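Local atomic coordinates of programmed cell death 6-interacting protein (PDB entry 5WA1), a protein that functions in endocytosis, multivesicular body biogenesis, membrane repair, cytokinesis and apoptosis, here represented by its Bro1 domain, a part that interacts with CHMP4 proteins. Residues T24-Q29 with K260-V265; K172-A177 with Q217-L222; P202-T207 with D256-E261; G246-Q251 with P264-K269; A275-H280 with D351-A356. All coordinates share one frame; numbering follows the deposited sequence.

Overall arrangement
From the N terminus, the extended chain at 24-29 meets 260-265, some 230 residues later, so interaction 1 closes a very long loop. Interaction 2 is nested inside it, pairing helix 164-191 with helix 202-226. Interaction 3 ties the start of helix 202-226 to the loop 256-261; its segments alternate with those of interaction 2 and with those of interaction 4. Interaction 4 joins helices 231-252 and 262-287 and shares Pro264 and Val265 with interaction 1, as interaction 3 shares Lys260 and Glu261. Interaction 5 follows in series, bringing the C-terminal extended chain back to helix 262-287, about 24 Å from interaction 1 between centres.

Interaction 1 of 5, residues T24-Q29 with K260-V265; sequences TFISVQ and KEVFPV
Ile26 and Val262 bring their CA atoms to 6.9 Å where the irregular chain 24-29 passes the early part of helix 262-287, and Thr24 and Val265 repeat the approach at 7.6 Å. This is the N-terminal extended chain of the Bro1 domain, a mainly helical fold, laid against a helix without any hydrogen bond between the two segments. Ile26 carries the contact through two branches. Ile26 CG2 meets Val262 CG2 at 4.0 Å, the two side chains crossing at about a right angle. The longer branch slides past Val265 in the opposite direction, and Ile26 CD1 ends 4.0 Å from Val265 CG1 and 4.1 Å from Val262 CG1. A chi1 of -63° sets CG2 anti to the backbone N and CG1 beside it, which lets one residue touch two valines three positions apart. All three side chains are buried. The chain is held from other directions too: Ile26 N bonds to Gln215 OE1 of helix 202-226, while Val28 bonds through its N and O to Ser153 and Gln154 of helix 137-157. On the helix, Val265 CG1 also faces a polar atom, lying 3.7 Å from Thr24 O.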
# COMPACT_ATOMS: atom_id res chain seq x y z
N THR A 24 5.55 -4.08 -12.03
CA THR A 24 6.53 -4.41 -11.00
C THR A 24 6.14 -3.81 -9.65
O THR A 24 6.94 -3.11 -9.02
CB THR A 24 7.91 -3.92 -11.41
OG1 THR A 24 7.86 -2.51 -11.67
CG2 THR A 24 8.40 -4.64 -12.65
N PHE A 25 4.93 -4.08 -9.20
CA PHE A 25 4.38 -3.50 -7.98
C PHE A 25 4.56 -4.43 -6.79
O PHE A 25 4.53 -5.66 -6.93
CB PHE A 25 2.90 -3.16 -8.17
CG PHE A 25 2.66 -1.92 -8.98
CD1 PHE A 25 2.58 -1.99 -10.36
CD2 PHE A 25 2.55 -0.69 -8.37
CE1 PHE A 25 2.38 -0.84 -11.12
CE2 PHE A 25 2.35 0.47 -9.11
CZ PHE A 25 2.27 0.39 -10.49
N ILE A 26 4.79 -3.84 -5.64
CA ILE A 26 5.01 -4.59 -4.41
C ILE A 26 3.66 -4.84 -3.75
O ILE A 26 2.83 -3.93 -3.66
CB ILE A 26 5.94 -3.82 -3.47
CG1 ILE A 26 7.32 -3.64 -4.11
CG2 ILE A 26 6.06 -4.53 -2.10
CD1 ILE A 26 8.16 -2.55 -3.45
N SER A 27 3.43 -6.07 -3.31
CA SER A 27 2.29 -6.42 -2.49
C SER A 27 2.79 -7.25 -1.30
O SER A 27 3.93 -7.69 -1.26
CB SER A 27 1.23 -7.19 -3.28
OG SER A 27 1.75 -8.39 -3.79
N VAL A 28 1.90 -7.44 -0.33
CA VAL A 28 2.26 -8.02 0.96
C VAL A 28 1.49 -9.32 1.13
O VAL A 28 0.29 -9.38 0.85
CB VAL A 28 1.95 -7.04 2.11
CG1 VAL A 28 2.35 -7.64 3.45
CG2 VAL A 28 2.66 -5.71 1.87
N GLN A 29 2.19 -10.37 1.58
CA GLN A 29 1.53 -11.63 1.89
C GLN A 29 0.71 -11.51 3.17
O GLN A 29 1.06 -10.77 4.09
CB GLN A 29 2.56 -12.75 2.02
CG GLN A 29 3.30 -13.06 0.72
CD GLN A 29 2.38 -13.61 -0.36
OE1 GLN A 29 1.96 -12.89 -1.26
NE2 GLN A 29 2.08 -14.90 -0.27
N LYS A 260 13.31 -9.93 -0.08
CA LYS A 260 14.56 -9.49 -0.70
C LYS A 260 14.32 -8.51 -1.84
O LYS A 260 15.12 -7.59 -2.06
CB LYS A 260 15.33 -10.70 -1.23
CG LYS A 260 16.39 -11.24 -0.31
CD LYS A 260 17.42 -12.04 -1.12
CE LYS A 260 17.90 -11.23 -2.32
NZ LYS A 260 19.14 -11.78 -2.94
N GLU A 261 13.26 -8.71 -2.61
CA GLU A 261 13.04 -7.94 -3.82
C GLU A 261 12.51 -6.54 -3.55
O GLU A 261 12.50 -5.72 -4.46
CB GLU A 261 12.07 -8.69 -4.75
CG GLU A 261 10.68 -8.92 -4.17
CD GLU A 261 10.57 -10.20 -3.34
OE1 GLU A 261 11.60 -10.74 -2.89
OE2 GLU A 261 9.42 -10.66 -3.13
N VAL A 262 12.08 -6.23 -2.32
CA VAL A 262 11.48 -4.93 -2.05
C VAL A 262 12.52 -3.82 -2.20
O VAL A 262 12.26 -2.80 -2.85
CB VAL A 262 10.83 -4.91 -0.65
CG1 VAL A 262 10.48 -3.49 -0.24
CG2 VAL A 262 9.58 -5.80 -0.65
N PHE A 263 13.69 -3.99 -1.61
CA PHE A 263 14.69 -2.92 -1.66
C PHE A 263 15.13 -2.58 -3.09
O PHE A 263 15.08 -1.40 -3.46
CB PHE A 263 15.87 -3.27 -0.76
CG PHE A 263 16.94 -2.23 -0.74
CD1 PHE A 263 16.74 -1.02 -0.09
CD2 PHE A 263 18.13 -2.43 -1.41
CE1 PHE A 263 17.71 -0.04 -0.09
CE2 PHE A 263 19.12 -1.45 -1.41
CZ PHE A 263 18.90 -0.26 -0.75
N PRO A 264 15.55 -3.53 -3.93
CA PRO A 264 15.92 -3.15 -5.30
C PRO A 264 14.78 -2.55 -6.09
O PRO A 264 15.01 -1.64 -6.90
CB PRO A 264 16.41 -4.46 -5.93
CG PRO A 264 15.77 -5.53 -5.09
CD PRO A 264 15.80 -4.97 -3.71
N VAL A 265 13.55 -3.01 -5.87
CA VAL A 265 12.43 -2.45 -6.62
C VAL A 265 12.19 -1.00 -6.23
O VAL A 265 11.93 -0.15 -7.09
CB VAL A 265 11.17 -3.31 -6.44
CG1 VAL A 265 9.95 -2.59 -7.02
CG2 VAL A 265 11.35 -4.65 -7.13

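Interaction 2 of 5, residues K172-A177 with Q217-L222; sequences KHYQFA and QEVFFL
The rings of Tyr174 and Phe220 are both approached at their edges across this contact. Val219 CG2 lies near the plane of the Tyr174 ring, equally close to CD2 and CE2, at 3.9 Å from each. At the Phe220 ring the edge atom CE2 has Gln175 NE2 in plane at 4.0 Å, and the amide stands almost upright to the ring, with 86° between their planes. That amide is fixed by other partners: Gln175 OE1 accepts from Lys360 N, and Gln175 NE2 bonds to Ala171 O, so the ring edge is only a neighbour in van der Waals contact. Gln175 extends beyond CG, chi2 178°, which carries the amide up to Phe220 although the CB of Gln175 does not point at the other helix. The Phe220 ring also packs edge-to-face with an aromatic side chain of the bound peptide, so Phe220 is both part of this contact and part of the peptide-binding surface of the Bro1 domain. The touching helices, 164-191 and 202-226, are consecutive in the chain. Tyr174 also packs on Ala156 and Ala157 of helix 137-157, while Phe221 packs on Ile234 of helix 231-252.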
# COMPACT_ATOMS: atom_id res chain seq x y z
N LYS A 172 -7.33 3.45 -5.28
CA LYS A 172 -8.12 3.37 -4.05
C LYS A 172 -7.55 2.34 -3.09
O LYS A 172 -7.45 2.60 -1.88
CB LYS A 172 -9.58 3.06 -4.41
CG LYS A 172 -10.57 3.15 -3.25
CD LYS A 172 -12.01 3.24 -3.77
CE LYS A 172 -12.13 4.29 -4.88
NZ LYS A 172 -13.46 4.30 -5.55
N HIS A 173 -7.15 1.17 -3.59
CA HIS A 173 -6.69 0.11 -2.70
C HIS A 173 -5.30 0.39 -2.12
O HIS A 173 -5.04 0.04 -0.95
CB HIS A 173 -6.72 -1.23 -3.44
CG HIS A 173 -8.09 -1.83 -3.52
ND1 HIS A 173 -9.17 -1.16 -4.05
CD2 HIS A 173 -8.56 -3.04 -3.12
CE1 HIS A 173 -10.24 -1.93 -3.99
NE2 HIS A 173 -9.90 -3.08 -3.43
N TYR A 174 -4.40 1.02 -2.89
CA TYR A 174 -3.09 1.40 -2.34
C TYR A 174 -3.23 2.44 -1.25
O TYR A 174 -2.53 2.38 -0.23
CB TYR A 174 -2.18 1.92 -3.45
CG TYR A 174 -1.58 0.85 -4.33
CD1 TYR A 174 -1.02 -0.30 -3.78
CD2 TYR A 174 -1.55 1.01 -5.72
CE1 TYR A 174 -0.47 -1.28 -4.59
CE2 TYR A 174 -1.01 0.03 -6.53
CZ TYR A 174 -0.47 -1.11 -5.96
OH TYR A 174 0.07 -2.09 -6.77
N GLN A 175 -4.14 3.40 -1.42
CA GLN A 175 -4.34 4.40 -0.37
C GLN A 175 -4.99 3.79 0.86
O GLN A 175 -4.67 4.17 1.99
CB GLN A 175 -5.16 5.56 -0.91
CG GLN A 175 -4.37 6.43 -1.90
CD GLN A 175 -5.21 7.54 -2.47
OE1 GLN A 175 -5.20 8.67 -1.96
NE2 GLN A 175 -5.97 7.23 -3.51
N PHE A 176 -5.91 2.84 0.67
CA PHE A 176 -6.45 2.11 1.81
C PHE A 176 -5.36 1.34 2.53
O PHE A 176 -5.22 1.44 3.75
CB PHE A 176 -7.57 1.16 1.36
CG PHE A 176 -7.98 0.21 2.45
CD1 PHE A 176 -8.87 0.62 3.43
CD2 PHE A 176 -7.42 -1.06 2.54
CE1 PHE A 176 -9.23 -0.25 4.47
CE2 PHE A 176 -7.76 -1.92 3.57
CZ PHE A 176 -8.67 -1.51 4.53
N ALA A 177 -4.57 0.55 1.79
CA ALA A 177 -3.50 -0.21 2.42
C ALA A 177 -2.53 0.70 3.16
O ALA A 177 -2.13 0.41 4.29
CB ALA A 177 -2.75 -1.05 1.38
N GLN A 217 0.65 7.02 -5.65
CA GLN A 217 1.10 8.17 -6.44
C GLN A 217 1.55 7.74 -7.83
O GLN A 217 1.27 8.43 -8.83
CB GLN A 217 2.23 8.91 -5.71
CG GLN A 217 2.82 10.12 -6.46
CD GLN A 217 1.89 11.34 -6.49
OE1 GLN A 217 0.95 11.43 -5.71
NE2 GLN A 217 2.16 12.28 -7.41
N GLU A 218 2.21 6.59 -7.94
CA GLU A 218 2.61 6.10 -9.25
C GLU A 218 1.40 5.83 -10.14
O GLU A 218 1.45 6.06 -11.35
CB GLU A 218 3.45 4.83 -9.10
CG GLU A 218 3.91 4.25 -10.44
CD GLU A 218 4.68 2.95 -10.27
OE1 GLU A 218 4.87 2.52 -9.12
OE2 GLU A 218 5.11 2.36 -11.29
N VAL A 219 0.32 5.30 -9.55
CA VAL A 219 -0.89 5.05 -10.32
C VAL A 219 -1.46 6.35 -10.86
O VAL A 219 -1.94 6.41 -11.99
CB VAL A 219 -1.93 4.28 -9.47
CG1 VAL A 219 -3.27 4.24 -10.18
CG2 VAL A 219 -1.45 2.87 -9.19
N PHE A 220 -1.41 7.42 -10.06
CA PHE A 220 -1.88 8.71 -10.57
C PHE A 220 -1.00 9.22 -11.70
O PHE A 220 -1.49 9.86 -12.63
CB PHE A 220 -1.94 9.73 -9.44
CG PHE A 220 -3.23 9.70 -8.68
CD1 PHE A 220 -4.32 10.45 -9.10
CD2 PHE A 220 -3.37 8.89 -7.57
CE1 PHE A 220 -5.52 10.41 -8.42
CE2 PHE A 220 -4.57 8.85 -6.87
CZ PHE A 220 -5.65 9.61 -7.30
N PHE A 221 0.31 8.93 -11.64
CA PHE A 221 1.18 9.27 -12.76
C PHE A 221 0.79 8.49 -14.01
O PHE A 221 0.71 9.05 -15.11
CB PHE A 221 2.64 9.01 -12.36
CG PHE A 221 3.57 8.82 -13.52
CD1 PHE A 221 4.11 9.92 -14.18
CD2 PHE A 221 3.90 7.55 -13.97
CE1 PHE A 221 4.96 9.74 -15.27
CE2 PHE A 221 4.74 7.37 -15.05
CZ PHE A 221 5.27 8.47 -15.71
N LEU A 222 0.51 7.19 -13.85
CA LEU A 222 0.08 6.39 -15.00
C LEU A 222 -1.25 6.87 -15.54
O LEU A 222 -1.47 6.88 -16.76
CB LEU A 222 0.01 4.91 -14.60
CG LEU A 222 1.36 4.27 -14.25
CD1 LEU A 222 1.16 2.87 -13.72
CD2 LEU A 222 2.26 4.25 -15.48

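Interaction 3 of 5, residues P202-T207 with D256-E261; sequences PDTVGT and DTLPKE
Thr204 and Thr257 are joined through one water. Their OG1 atoms are 4.1 Å apart, too far for a direct bond, and the water lies 2.6 Å from Thr204 OG1, to which it donates, and 2.5 Å from Thr257 OG1, a short distance on which nothing further is rested. Beside this polar bridge runs an apolar one. Thr204 CG2 meets Leu258 CD2 at 4.0 Å as the two side chains slide past each other in opposite directions, and Thr207 CG2, one turn further along the helix, meets Leu258 CD1 at 4.1 Å. The fork of Leu258 thus divides its methyl groups between two threonines. In Thr204 a chi1 of -56° places the hydroxyl on the N side of the residue and the methyl on the carbonyl side, so the two roles fall to different branches. In the next shell, Thr204 OG1 bonds to Val198 O and Thr207 OG1 to Gln251 OE1, while Phe120 packs on Thr204 and Leu258, and Leu208 and Ile211 of the same helix 202-226 pack on Leu258. The contact therefore fastens the first turns of that helix to the loop leading from helix 231-252 to helix 262-287. Val198 O can only accept, so the Thr204 hydroxyl donates to it and receives the water's proton on its oxygen; a bond to Ser201 OG is weak.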
# COMPACT_ATOMS: atom_id res chain seq x y z
N PRO A 202 5.82 -1.26 14.57
CA PRO A 202 5.64 0.07 13.96
C PRO A 202 6.63 0.40 12.86
O PRO A 202 6.24 1.03 11.86
CB PRO A 202 5.80 1.01 15.16
CG PRO A 202 5.34 0.19 16.34
CD PRO A 202 5.77 -1.22 16.05
N ASP A 203 7.89 -0.01 12.99
CA ASP A 203 8.87 0.29 11.95
C ASP A 203 8.51 -0.40 10.63
O ASP A 203 8.61 0.20 9.56
CB ASP A 203 10.27 -0.12 12.41
CG ASP A 203 10.97 0.99 13.15
OD1 ASP A 203 10.28 1.87 13.70
OD2 ASP A 203 12.23 0.99 13.18
N THR A 204 8.09 -1.66 10.70
CA THR A 204 7.77 -2.40 9.48
C THR A 204 6.52 -1.84 8.82
O THR A 204 6.50 -1.63 7.60
CB THR A 204 7.59 -3.88 9.80
OG1 THR A 204 8.77 -4.39 10.43
CG2 THR A 204 7.33 -4.66 8.51
N VAL A 205 5.44 -1.63 9.58
CA VAL A 205 4.19 -1.20 8.96
C VAL A 205 4.26 0.26 8.56
O VAL A 205 3.58 0.68 7.61
CB VAL A 205 2.98 -1.48 9.87
CG1 VAL A 205 2.61 -2.97 9.84
CG2 VAL A 205 3.23 -1.01 11.30
N GLY A 206 5.08 1.06 9.24
CA GLY A 206 5.34 2.41 8.75
C GLY A 206 5.99 2.40 7.37
O GLY A 206 5.64 3.21 6.51
N THR A 207 6.93 1.49 7.15
CA THR A 207 7.56 1.42 5.83
C THR A 207 6.59 0.89 4.78
O THR A 207 6.52 1.42 3.67
CB THR A 207 8.83 0.56 5.88
OG1 THR A 207 9.80 1.20 6.71
CG2 THR A 207 9.42 0.39 4.48
N ASP A 256 16.59 -5.82 6.97
CA ASP A 256 16.36 -6.98 6.13
C ASP A 256 15.09 -7.70 6.56
O ASP A 256 15.03 -8.93 6.61
CB ASP A 256 17.55 -7.93 6.16
CG ASP A 256 17.52 -8.93 5.01
OD1 ASP A 256 17.23 -8.51 3.86
OD2 ASP A 256 17.79 -10.12 5.26
N THR A 257 14.05 -6.94 6.88
CA THR A 257 12.84 -7.57 7.38
C THR A 257 11.86 -7.86 6.25
O THR A 257 11.22 -8.92 6.24
CB THR A 257 12.20 -6.69 8.46
OG1 THR A 257 11.79 -5.44 7.90
CG2 THR A 257 13.21 -6.41 9.54
N LEU A 258 11.78 -6.97 5.25
CA LEU A 258 10.90 -7.20 4.11
C LEU A 258 11.55 -8.18 3.14
O LEU A 258 12.76 -8.42 3.20
CB LEU A 258 10.59 -5.87 3.43
CG LEU A 258 9.79 -4.92 4.32
CD1 LEU A 258 9.51 -3.60 3.59
CD2 LEU A 258 8.49 -5.59 4.81
N PRO A 259 10.76 -8.78 2.25
CA PRO A 259 11.32 -9.72 1.27
C PRO A 259 12.41 -9.08 0.43
O PRO A 259 12.43 -7.86 0.22
CB PRO A 259 10.12 -10.12 0.42
CG PRO A 259 8.94 -9.94 1.35
CD PRO A 259 9.28 -8.74 2.18
N LYS A 260 13.31 -9.93 -0.08
CA LYS A 260 14.56 -9.49 -0.70
C LYS A 260 14.32 -8.51 -1.84
O LYS A 260 15.12 -7.59 -2.06
CB LYS A 260 15.33 -10.70 -1.23
CG LYS A 260 16.39 -11.24 -0.31
CD LYS A 260 17.42 -12.04 -1.12
CE LYS A 260 17.90 -11.23 -2.32
NZ LYS A 260 19.14 -11.78 -2.94
N GLU A 261 13.26 -8.71 -2.61
CA GLU A 261 13.04 -7.94 -3.82
C GLU A 261 12.51 -6.54 -3.55
O GLU A 261 12.50 -5.72 -4.46
CB GLU A 261 12.07 -8.69 -4.75
CG GLU A 261 10.68 -8.92 -4.17
CD GLU A 261 10.57 -10.20 -3.34
OE1 GLU A 261 11.60 -10.74 -2.89
OE2 GLU A 261 9.42 -10.66 -3.13
O HOH W 1 11.31 -4.05 9.90

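Interaction 4 of 5, residues G246-Q251 with P264-K269; sequences GDAFKQ and PVLAAK
Lys269 NZ, one turn beyond the Leu266 that packs against Phe249, is gripped by a salt bridge to Glu218 OE1 and a hydrogen bond to Thr24 O, and Phe25 adds a cation-pi contact. The end of the Lys269 side chain leads away from residues 246-251. Between the two segments no hydrogen bond forms, and the side-chain contacts are apolar. Their centre is the pair Phe249 CB and Leu266 CB, only 3.5 Å apart, and the CA atoms of the same residues are separated by 5.4 Å. Leu266 CD1 then reaches past the CB pair to Ala248 CB at 4.0 Å and to the backbone N of Phe249 at 3.9 Å. The two segments form part of an antiparallel helical hairpin, helices 231-252 and 262-287 following each other in the chain of this Bro1 domain; their axes approach to 8.5 Å and their directions differ by 149°. Phe249 CB also lies 4.1 Å from Ala267 N, and Ala267 CA is near the Phe249 ring. The chi1 of Phe249, 102°, is off the usual staggered values and is possibly strained. Ala248 and Leu266 are buried from further sides as well: Leu210 and Ile211 of helix 202-226 pack on Ala248, and Ile26 and Phe245 on Leu266.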
# COMPACT_ATOMS: atom_id res chain seq x y z
N GLY A 246 11.88 7.16 -2.78
CA GLY A 246 13.17 7.42 -2.16
C GLY A 246 13.12 7.31 -0.65
O GLY A 246 13.98 6.69 -0.02
N ASP A 247 12.10 7.94 -0.04
CA ASP A 247 11.91 7.83 1.40
C ASP A 247 11.72 6.38 1.82
O ASP A 247 12.27 5.94 2.84
CB ASP A 247 10.71 8.67 1.84
CG ASP A 247 10.99 10.17 1.84
OD1 ASP A 247 12.17 10.56 1.71
OD2 ASP A 247 10.03 10.95 1.98
N ALA A 248 10.96 5.61 1.04
CA ALA A 248 10.72 4.21 1.37
C ALA A 248 12.01 3.39 1.33
O ALA A 248 12.29 2.61 2.25
CB ALA A 248 9.67 3.63 0.44
N PHE A 249 12.80 3.52 0.25
CA PHE A 249 13.99 2.69 0.17
C PHE A 249 15.01 3.09 1.23
O PHE A 249 15.73 2.23 1.75
CB PHE A 249 14.55 2.71 -1.27
CG PHE A 249 15.74 3.61 -1.48
CD1 PHE A 249 17.02 3.18 -1.17
CD2 PHE A 249 15.58 4.86 -2.06
CE1 PHE A 249 18.12 3.99 -1.39
CE2 PHE A 249 16.68 5.69 -2.29
CZ PHE A 249 17.95 5.25 -1.95
N LYS A 250 15.04 4.37 1.62
CA LYS A 250 15.94 4.77 2.70
C LYS A 250 15.56 4.12 4.02
O LYS A 250 16.43 3.85 4.85
CB LYS A 250 15.96 6.30 2.83
CG LYS A 250 16.73 6.98 1.71
CD LYS A 250 16.60 8.50 1.76
CE LYS A 250 17.33 9.16 0.58
NZ LYS A 250 16.74 8.84 -0.77
N GLN A 251 14.27 3.85 4.26
CA GLN A 251 13.88 3.13 5.47
C GLN A 251 14.24 1.65 5.40
O GLN A 251 14.29 0.99 6.44
CB GLN A 251 12.39 3.29 5.74
CG GLN A 251 11.96 4.73 5.98
CD GLN A 251 10.47 4.88 6.11
OE1 GLN A 251 9.74 3.90 6.16
NE2 GLN A 251 10.00 6.12 6.16
N PRO A 264 15.55 -3.53 -3.93
CA PRO A 264 15.92 -3.15 -5.30
C PRO A 264 14.78 -2.55 -6.09
O PRO A 264 15.01 -1.64 -6.90
CB PRO A 264 16.41 -4.46 -5.93
CG PRO A 264 15.77 -5.53 -5.09
CD PRO A 264 15.80 -4.97 -3.71
N VAL A 265 13.55 -3.01 -5.87
CA VAL A 265 12.43 -2.45 -6.62
C VAL A 265 12.19 -1.00 -6.23
O VAL A 265 11.93 -0.15 -7.09
CB VAL A 265 11.17 -3.31 -6.44
CG1 VAL A 265 9.95 -2.59 -7.02
CG2 VAL A 265 11.35 -4.65 -7.13
N LEU A 266 12.28 -0.70 -4.94
CA LEU A 266 12.11 0.69 -4.49
C LEU A 266 13.20 1.59 -5.06
O LEU A 266 12.93 2.71 -5.50
CB LEU A 266 12.13 0.75 -2.97
CG LEU A 266 10.95 0.08 -2.26
CD1 LEU A 266 11.16 0.16 -0.73
CD2 LEU A 266 9.65 0.72 -2.69
N ALA A 267 14.45 1.13 -5.00
CA ALA A 267 15.57 1.90 -5.56
C ALA A 267 15.37 2.14 -7.05
O ALA A 267 15.56 3.27 -7.55
CB ALA A 267 16.88 1.17 -5.29
N ALA A 268 14.98 1.10 -7.79
CA ALA A 268 14.75 1.26 -9.22
C ALA A 268 13.62 2.25 -9.49
O ALA A 268 13.76 3.14 -10.33
CB ALA A 268 14.43 -0.10 -9.85
N LYS A 269 12.50 2.12 -8.77
CA LYS A 269 11.36 3.00 -8.99
C LYS A 269 11.67 4.44 -8.63
O LYS A 269 11.17 5.36 -9.28
CB LYS A 269 10.14 2.50 -8.20
CG LYS A 269 9.46 1.27 -8.79
CD LYS A 269 8.32 1.64 -9.70
CE LYS A 269 7.59 0.39 -10.19
NZ LYS A 269 6.50 0.01 -9.26

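Interaction 5 of 5, residues A275-H280 with D351-A356; sequences ANAEYH and DPIGKA
Ile353 reaches helix 262-287 with the end of its longer branch, lying against Ala277 and Glu278. CB points at the helix, but neither it nor the two carbons bonded next, CG1 and CG2, comes within 4.2 Å of segment 275-280; Asn239 and Arg297 also pack on the Ile353 side chain. Beyond CB the longer branch runs extended, a chi2 of 168° stretching CG1 onward to CD1. CD1 makes all the close contacts. In Ile353 this methyl, CD1, is 3.5 Å from Ala277 O, 3.9 Å from Ala277 CB and 3.8 Å from Glu278 OE1. These are van der Waals contacts, since a methyl offers no polar hydrogen, and the carboxylate oxygen is engaged with other groups. Glu278 bends at chi2, -71°, which brings OE1 to Arg297 NH1 in a salt bridge and OE2 to His300 ND1, both on helix 291-311. The nearby positive groups probably keep the carboxylate ionised. Arg297 also donates through NH2 to Asp351 O, so one guanidinium links the two segments indirectly. Further along, Ala356 packs on an apolar side chain of the bound peptide. An extended C-terminal chain running over the helices in this way belongs to the Bro1 domain and borders its CHMP4 peptide-binding surface.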
# COMPACT_ATOMS: atom_id res chain seq x y z
N ALA A 275 13.63 9.88 -13.64
CA ALA A 275 13.80 9.93 -15.09
C ALA A 275 12.51 10.32 -15.81
O ALA A 275 12.54 11.06 -16.80
CB ALA A 275 14.31 8.57 -15.60
N ASN A 276 11.37 9.82 -15.34
CA ASN A 276 10.10 10.23 -15.92
C ASN A 276 9.86 11.72 -15.72
O ASN A 276 9.35 12.40 -16.61
CB ASN A 276 8.93 9.45 -15.31
CG ASN A 276 8.80 8.07 -15.88
OD1 ASN A 276 8.81 7.08 -15.16
ND2 ASN A 276 8.63 8.01 -17.18
N ALA A 277 10.20 12.23 -14.54
CA ALA A 277 10.05 13.66 -14.28
C ALA A 277 10.92 14.47 -15.25
O ALA A 277 10.47 15.46 -15.83
CB ALA A 277 10.43 13.97 -12.84
N GLU A 278 12.18 14.07 -15.41
CA GLU A 278 13.08 14.81 -16.31
C GLU A 278 12.64 14.69 -17.76
O GLU A 278 12.77 15.64 -18.55
CB GLU A 278 14.51 14.30 -16.16
CG GLU A 278 15.19 14.66 -14.84
CD GLU A 278 15.54 16.14 -14.73
OE1 GLU A 278 15.14 16.95 -15.60
OE2 GLU A 278 16.23 16.51 -13.75
N TYR A 279 12.13 13.51 -18.14
CA TYR A 279 11.69 13.32 -19.52
C TYR A 279 10.51 14.22 -19.85
O TYR A 279 10.51 14.89 -20.89
CB TYR A 279 11.34 11.85 -19.76
CG TYR A 279 10.75 11.60 -21.13
CD1 TYR A 279 11.56 11.60 -22.26
CD2 TYR A 279 9.39 11.36 -21.29
CE1 TYR A 279 11.04 11.38 -23.51
CE2 TYR A 279 8.86 11.14 -22.55
CZ TYR A 279 9.68 11.15 -23.65
OH TYR A 279 9.16 10.93 -24.89
N HIS A 280 9.51 14.26 -18.97
CA HIS A 280 8.35 15.10 -19.25
C HIS A 280 8.67 16.57 -19.08
O HIS A 280 8.12 17.41 -19.80
CB HIS A 280 7.17 14.67 -18.38
CG HIS A 280 6.58 13.37 -18.82
ND1 HIS A 280 5.73 13.27 -19.90
CD2 HIS A 280 6.77 12.10 -18.38
CE1 HIS A 280 5.39 12.00 -20.08
NE2 HIS A 280 6.02 11.27 -19.17
N ASP A 351 16.29 24.82 -12.81
CA ASP A 351 15.37 24.99 -11.71
C ASP A 351 14.78 23.63 -11.33
O ASP A 351 14.65 22.75 -12.18
CB ASP A 351 14.27 25.98 -12.08
CG ASP A 351 14.82 27.38 -12.33
OD1 ASP A 351 14.97 28.16 -11.36
OD2 ASP A 351 15.12 27.70 -13.51
N PRO A 352 14.47 23.43 -10.05
CA PRO A 352 13.92 22.13 -9.64
C PRO A 352 12.54 21.91 -10.23
O PRO A 352 11.75 22.85 -10.41
CB PRO A 352 13.86 22.23 -8.11
CG PRO A 352 13.81 23.71 -7.84
CD PRO A 352 14.66 24.34 -8.91
N ILE A 353 12.25 20.65 -10.55
CA ILE A 353 10.89 20.28 -10.91
C ILE A 353 10.03 20.30 -9.66
O ILE A 353 10.46 19.86 -8.59
CB ILE A 353 10.87 18.89 -11.59
CG1 ILE A 353 11.76 18.91 -12.84
CG2 ILE A 353 9.44 18.48 -11.94
CD1 ILE A 353 12.05 17.52 -13.42
N GLY A 354 8.82 20.84 -9.78
CA GLY A 354 7.91 20.88 -8.65
C GLY A 354 7.41 19.49 -8.30
O GLY A 354 7.80 18.47 -8.87
N LYS A 355 6.50 19.45 -7.32
CA LYS A 355 5.93 18.21 -6.82
C LYS A 355 4.44 18.38 -6.62
O LYS A 355 3.99 19.40 -6.09
CB LYS A 355 6.59 17.79 -5.49
CG LYS A 355 7.97 17.19 -5.70
CD LYS A 355 8.82 17.21 -4.45
CE LYS A 355 10.25 16.84 -4.80
NZ LYS A 355 11.17 17.03 -3.65
N ALA A 356 3.66 17.39 -7.05
CA ALA A 356 2.22 17.38 -6.83
C ALA A 356 1.80 16.03 -6.26
O ALA A 356 1.96 15.00 -6.91
CB ALA A 356 1.46 17.65 -8.14